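Long-range contact in malate dehydrogenase (Aeropyrum pernix, PDB 2D4A), which catalyses the reversible oxidation of (S)-malate to oxaloacetate with either NAD or NADP, as a homotetramer: residues L144-K156 and E198-G210. Sequence-based numbering, arbitrary orientation.
Sequences LDSARMAYYISQK and EIEEVVSETVNAG
M149 and T206 mark the nearest backbone approach of helices 144-156 and 198-207, which run roughly antiparallel at 134°, their axes 8.8 Å apart. Two knobs-into-holes contacts interlock them. Y152 sits among V202, E205, T206 and A209. E205 CB lies over the centre of the Y152 ring in a CH-pi contact, 3.5 Å from the centroid. A209 CB and T206 OG1 meet the ring at its edge, and Y152 CB packs on V202 CG1 at 3.5 Å. Replacing Y152 by an alanine is likely to leave E205 CB without its ring and to open a gap between V202 and A209. T206 is the second knob, among D145, R148, M149 and Y152. Its OG1 lies beside its own backbone N (chi1 -57°) and donates a hydrogen bond to V202 O at 2.7 Å; T206 N reaches the same oxygen from the opposite face of its carbonyl plane. The bent M149 chain brings CE to V203 CG2, 3.9 Å away. Near D145 and R148, one water donates to D145 OD1 and T206 O and accepts from R148 NH1 (2.8 Å). L144 CD2 and G210 N lie over opposite faces of the R148 guanidinium. This helix pair belongs to the C-terminal domain of the LDH/MDH fold; R148 is a probable substrate-binding residue, and D145 touches H172, the likely proton acceptor.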
loop_
_atom_site.group_PDB
_atom_site.type_symbol
_atom_site.label_atom_id
_atom_site.label_comp_id
_atom_site.label_asym_id
_atom_site.label_seq_id
_atom_site.Cartn_x
_atom_site.Cartn_y
_atom_site.Cartn_z
ATOM N N LEU B 144 16.546 7.966 11.170
ATOM C CA LEU B 144 15.967 7.714 12.483
ATOM C C LEU B 144 16.125 8.884 13.460
ATOM O O LEU B 144 15.211 9.142 14.243
ATOM C CB LEU B 144 16.545 6.437 13.101
ATOM C CG LEU B 144 15.970 5.996 14.461
ATOM C CD1 LEU B 144 14.437 5.983 14.451
ATOM C CD2 LEU B 144 16.519 4.619 14.767
ATOM N N ASP B 145 17.258 9.588 13.441
ATOM C CA ASP B 145 17.418 10.728 14.354
ATOM C C ASP B 145 16.384 11.797 13.997
ATOM O O ASP B 145 15.746 12.394 14.865
ATOM C CB ASP B 145 18.813 11.361 14.248
ATOM C CG ASP B 145 19.927 10.424 14.681
ATOM O OD1 ASP B 145 19.807 9.794 15.763
ATOM O OD2 ASP B 145 20.931 10.337 13.939
ATOM N N SER B 146 16.238 12.020 12.696
ATOM C CA SER B 146 15.311 13.002 12.162
ATOM C C SER B 146 13.846 12.664 12.501
ATOM O O SER B 146 13.057 13.546 12.843
ATOM C CB SER B 146 15.520 13.096 10.647
ATOM O OG SER B 146 14.669 14.054 10.054
ATOM N N ALA B 147 13.491 11.386 12.418
ATOM C CA ALA B 147 12.130 10.946 12.713
ATOM C C ALA B 147 11.823 11.055 14.206
ATOM O O ALA B 147 10.706 11.422 14.593
ATOM C CB ALA B 147 11.921 9.507 12.236
ATOM N N ARG B 148 12.809 10.730 15.042
ATOM C CA ARG B 148 12.642 10.814 16.497
ATOM C C ARG B 148 12.516 12.284 16.920
ATOM O O ARG B 148 11.699 12.641 17.771
ATOM C CB ARG B 148 13.829 10.145 17.219
ATOM C CG ARG B 148 13.770 8.619 17.266
ATOM C CD ARG B 148 15.069 8.050 17.813
ATOM N NE ARG B 148 15.039 6.604 18.047
ATOM C CZ ARG B 148 16.129 5.860 18.250
ATOM N NH1 ARG B 148 17.325 6.421 18.244
ATOM N NH2 ARG B 148 16.037 4.557 18.466
ATOM N N MET B 149 13.338 13.133 16.314
ATOM C CA MET B 149 13.308 14.555 16.595
ATOM C C MET B 149 11.917 15.043 16.229
ATOM O O MET B 149 11.256 15.720 17.015
ATOM C CB MET B 149 14.347 15.266 15.739
ATOM C CG MET B 149 14.298 16.772 15.820
ATOM S SD MET B 149 15.768 17.422 16.614
ATOM C CE MET B 149 15.360 17.110 18.333
ATOM N N ALA B 150 11.478 14.675 15.027
ATOM C CA ALA B 150 10.165 15.054 14.513
ATOM C C ALA B 150 9.035 14.566 15.416
ATOM O O ALA B 150 8.048 15.272 15.636
ATOM C CB ALA B 150 9.988 14.498 13.114
ATOM N N TYR B 151 9.194 13.352 15.933
ATOM C CA TYR B 151 8.214 12.732 16.817
ATOM C C TYR B 151 8.064 13.502 18.131
ATOM O O TYR B 151 6.941 13.775 18.586
ATOM C CB TYR B 151 8.623 11.280 17.086
ATOM C CG TYR B 151 7.775 10.567 18.114
ATOM C CD1 TYR B 151 8.091 10.634 19.476
ATOM C CD2 TYR B 151 6.635 9.848 17.733
ATOM C CE1 TYR B 151 7.295 10.007 20.425
ATOM C CE2 TYR B 151 5.833 9.219 18.682
ATOM C CZ TYR B 151 6.173 9.307 20.020
ATOM O OH TYR B 151 5.380 8.715 20.965
ATOM N N TYR B 152 9.191 13.862 18.739
ATOM C CA TYR B 152 9.150 14.602 19.996
ATOM C C TYR B 152 8.590 16.007 19.814
ATOM O O TYR B 152 7.794 16.459 20.631
ATOM C CB TYR B 152 10.543 14.620 20.650
ATOM C CG TYR B 152 10.916 13.264 21.197
ATOM C CD1 TYR B 152 10.110 12.643 22.145
ATOM C CD2 TYR B 152 12.002 12.555 20.696
ATOM C CE1 TYR B 152 10.363 11.347 22.573
ATOM C CE2 TYR B 152 12.270 11.249 21.117
ATOM C CZ TYR B 152 11.442 10.650 22.051
ATOM O OH TYR B 152 11.653 9.340 22.436
ATOM N N ILE B 153 8.983 16.688 18.740
ATOM C CA ILE B 153 8.474 18.034 18.465
ATOM C C ILE B 153 6.970 17.937 18.278
ATOM O O ILE B 153 6.210 18.814 18.689
ATOM C CB ILE B 153 9.064 18.610 17.173
ATOM C CG1 ILE B 153 10.532 18.967 17.382
ATOM C CG2 ILE B 153 8.255 19.817 16.724
ATOM C CD1 ILE B 153 11.227 19.432 16.121
ATOM N N SER B 154 6.564 16.853 17.632
ATOM C CA SER B 154 5.167 16.586 17.361
ATOM C C SER B 154 4.363 16.466 18.650
ATOM O O SER B 154 3.424 17.233 18.879
ATOM C CB SER B 154 5.047 15.302 16.550
ATOM O OG SER B 154 3.790 14.688 16.751
ATOM N N GLN B 155 4.734 15.511 19.498
ATOM C CA GLN B 155 4.017 15.307 20.756
ATOM C C GLN B 155 3.847 16.606 21.533
ATOM O O GLN B 155 2.824 16.823 22.182
ATOM C CB GLN B 155 4.745 14.280 21.632
ATOM C CG GLN B 155 4.851 12.898 21.023
ATOM C CD GLN B 155 3.506 12.306 20.649
ATOM O OE1 GLN B 155 2.653 12.081 21.509
ATOM N NE2 GLN B 155 3.309 12.044 19.351
ATOM N N LYS B 156 4.840 17.479 21.437
ATOM C CA LYS B 156 4.815 18.749 22.149
ATOM C C LYS B 156 3.945 19.849 21.528
ATOM O O LYS B 156 3.404 20.675 22.250
ATOM C CB LYS B 156 6.251 19.249 22.318
ATOM C CG LYS B 156 6.423 20.358 23.328
ATOM C CD LYS B 156 7.718 20.151 24.092
ATOM C CE LYS B 156 8.001 21.299 25.064
ATOM N NZ LYS B 156 6.919 21.478 26.087
ATOM N N GLU B 198 13.095 24.510 25.446
ATOM C CA GLU B 198 12.211 23.469 24.927
ATOM C C GLU B 198 12.889 22.664 23.819
ATOM O O GLU B 198 12.695 21.453 23.704
ATOM C CB GLU B 198 10.925 24.094 24.385
ATOM C CG GLU B 198 10.154 24.894 25.410
ATOM C CD GLU B 198 8.729 25.146 24.986
ATOM O OE1 GLU B 198 7.980 24.161 24.831
ATOM O OE2 GLU B 198 8.356 26.322 24.803
ATOM N N ILE B 199 13.683 23.351 23.005
ATOM C CA ILE B 199 14.389 22.719 21.907
ATOM C C ILE B 199 15.450 21.744 22.396
ATOM O O ILE B 199 15.657 20.692 21.796
ATOM C CB ILE B 199 15.046 23.780 21.018
ATOM C CG1 ILE B 199 13.964 24.687 20.437
ATOM C CG2 ILE B 199 15.856 23.115 19.914
ATOM C CD1 ILE B 199 14.500 25.825 19.618
ATOM N N GLU B 200 16.120 22.091 23.489
ATOM C CA GLU B 200 17.161 21.229 24.037
ATOM C C GLU B 200 16.529 20.080 24.800
ATOM O O GLU B 200 17.186 19.088 25.110
ATOM C CB GLU B 200 18.071 22.032 24.956
ATOM C CG GLU B 200 18.365 23.410 24.413
ATOM C CD GLU B 200 19.741 23.914 24.776
ATOM O OE1 GLU B 200 20.365 23.352 25.708
ATOM O OE2 GLU B 200 20.192 24.885 24.127
ATOM N N GLU B 201 15.243 20.225 25.094
ATOM C CA GLU B 201 14.504 19.193 25.792
ATOM C C GLU B 201 14.279 18.075 24.771
ATOM O O GLU B 201 14.603 16.912 25.024
ATOM C CB GLU B 201 13.175 19.764 26.294
ATOM C CG GLU B 201 12.628 19.110 27.554
ATOM C CD GLU B 201 11.893 20.108 28.443
ATOM O OE1 GLU B 201 12.530 21.097 28.879
ATOM O OE2 GLU B 201 10.684 19.907 28.707
ATOM N N VAL B 202 13.758 18.443 23.603
ATOM C CA VAL B 202 13.514 17.472 22.542
ATOM C C VAL B 202 14.834 16.879 22.017
ATOM O O VAL B 202 14.875 15.719 21.595
ATOM C CB VAL B 202 12.694 18.100 21.371
ATOM C CG1 VAL B 202 11.212 17.902 21.614
ATOM C CG2 VAL B 202 12.980 19.578 21.261
ATOM N N VAL B 203 15.911 17.665 22.054
ATOM C CA VAL B 203 17.219 17.180 21.603
ATOM C C VAL B 203 17.714 16.115 22.586
ATOM O O VAL B 203 18.440 15.198 22.201
ATOM C CB VAL B 203 18.278 18.333 21.499
ATOM C CG1 VAL B 203 19.648 17.763 21.158
ATOM C CG2 VAL B 203 17.867 19.332 20.418
ATOM N N SER B 204 17.323 16.237 23.854
ATOM C CA SER B 204 17.719 15.251 24.859
ATOM C C SER B 204 16.945 13.961 24.615
ATOM O O SER B 204 17.525 12.870 24.566
ATOM C CB SER B 204 17.428 15.756 26.274
ATOM O OG SER B 204 18.368 16.741 26.667
ATOM N N GLU B 205 15.627 14.101 24.468
ATOM C CA GLU B 205 14.747 12.963 24.210
ATOM C C GLU B 205 15.233 12.177 23.000
ATOM O O GLU B 205 15.166 10.952 22.978
ATOM C CB GLU B 205 13.315 13.431 23.930
ATOM C CG GLU B 205 12.600 14.085 25.097
ATOM C CD GLU B 205 12.346 13.145 26.267
ATOM O OE1 GLU B 205 11.625 13.558 27.204
ATOM O OE2 GLU B 205 12.860 12.002 26.262
ATOM N N THR B 206 15.715 12.906 21.996
ATOM C CA THR B 206 16.198 12.316 20.753
ATOM C C THR B 206 17.540 11.608 20.906
ATOM O O THR B 206 17.687 10.443 20.526
ATOM C CB THR B 206 16.325 13.388 19.656
ATOM O OG1 THR B 206 15.055 14.023 19.469
ATOM C CG2 THR B 206 16.766 12.761 18.350
ATOM N N VAL B 207 18.520 12.316 21.452
ATOM C CA VAL B 207 19.842 11.743 21.661
ATOM C C VAL B 207 19.758 10.568 22.632
ATOM O O VAL B 207 20.491 9.599 22.486
ATOM C CB VAL B 207 20.832 12.800 22.243
ATOM C CG1 VAL B 207 22.180 12.154 22.528
ATOM C CG2 VAL B 207 21.007 13.961 21.272
ATOM N N ASN B 208 18.864 10.654 23.618
ATOM C CA ASN B 208 18.711 9.596 24.624
ATOM C C ASN B 208 17.585 8.608 24.351
ATOM O O ASN B 208 17.364 7.688 25.138
ATOM C CB ASN B 208 18.471 10.208 26.001
ATOM C CG ASN B 208 19.653 10.999 26.505
ATOM O OD1 ASN B 208 19.479 12.029 27.154
ATOM N ND2 ASN B 208 20.864 10.521 26.228
ATOM N N ALA B 209 16.881 8.804 23.240
ATOM C CA ALA B 209 15.759 7.961 22.847
ATOM C C ALA B 209 16.090 6.474 22.852
ATOM O O ALA B 209 15.339 5.668 23.397
ATOM C CB ALA B 209 15.265 8.384 21.473
ATOM N N GLY B 210 17.214 6.111 22.251
ATOM C CA GLY B 210 17.589 4.714 22.201
ATOM C C GLY B 210 17.771 4.083 23.562
ATOM O O GLY B 210 17.346 2.954 23.783
HETATM O O HOH W 1 18.265 9.057 17.825
#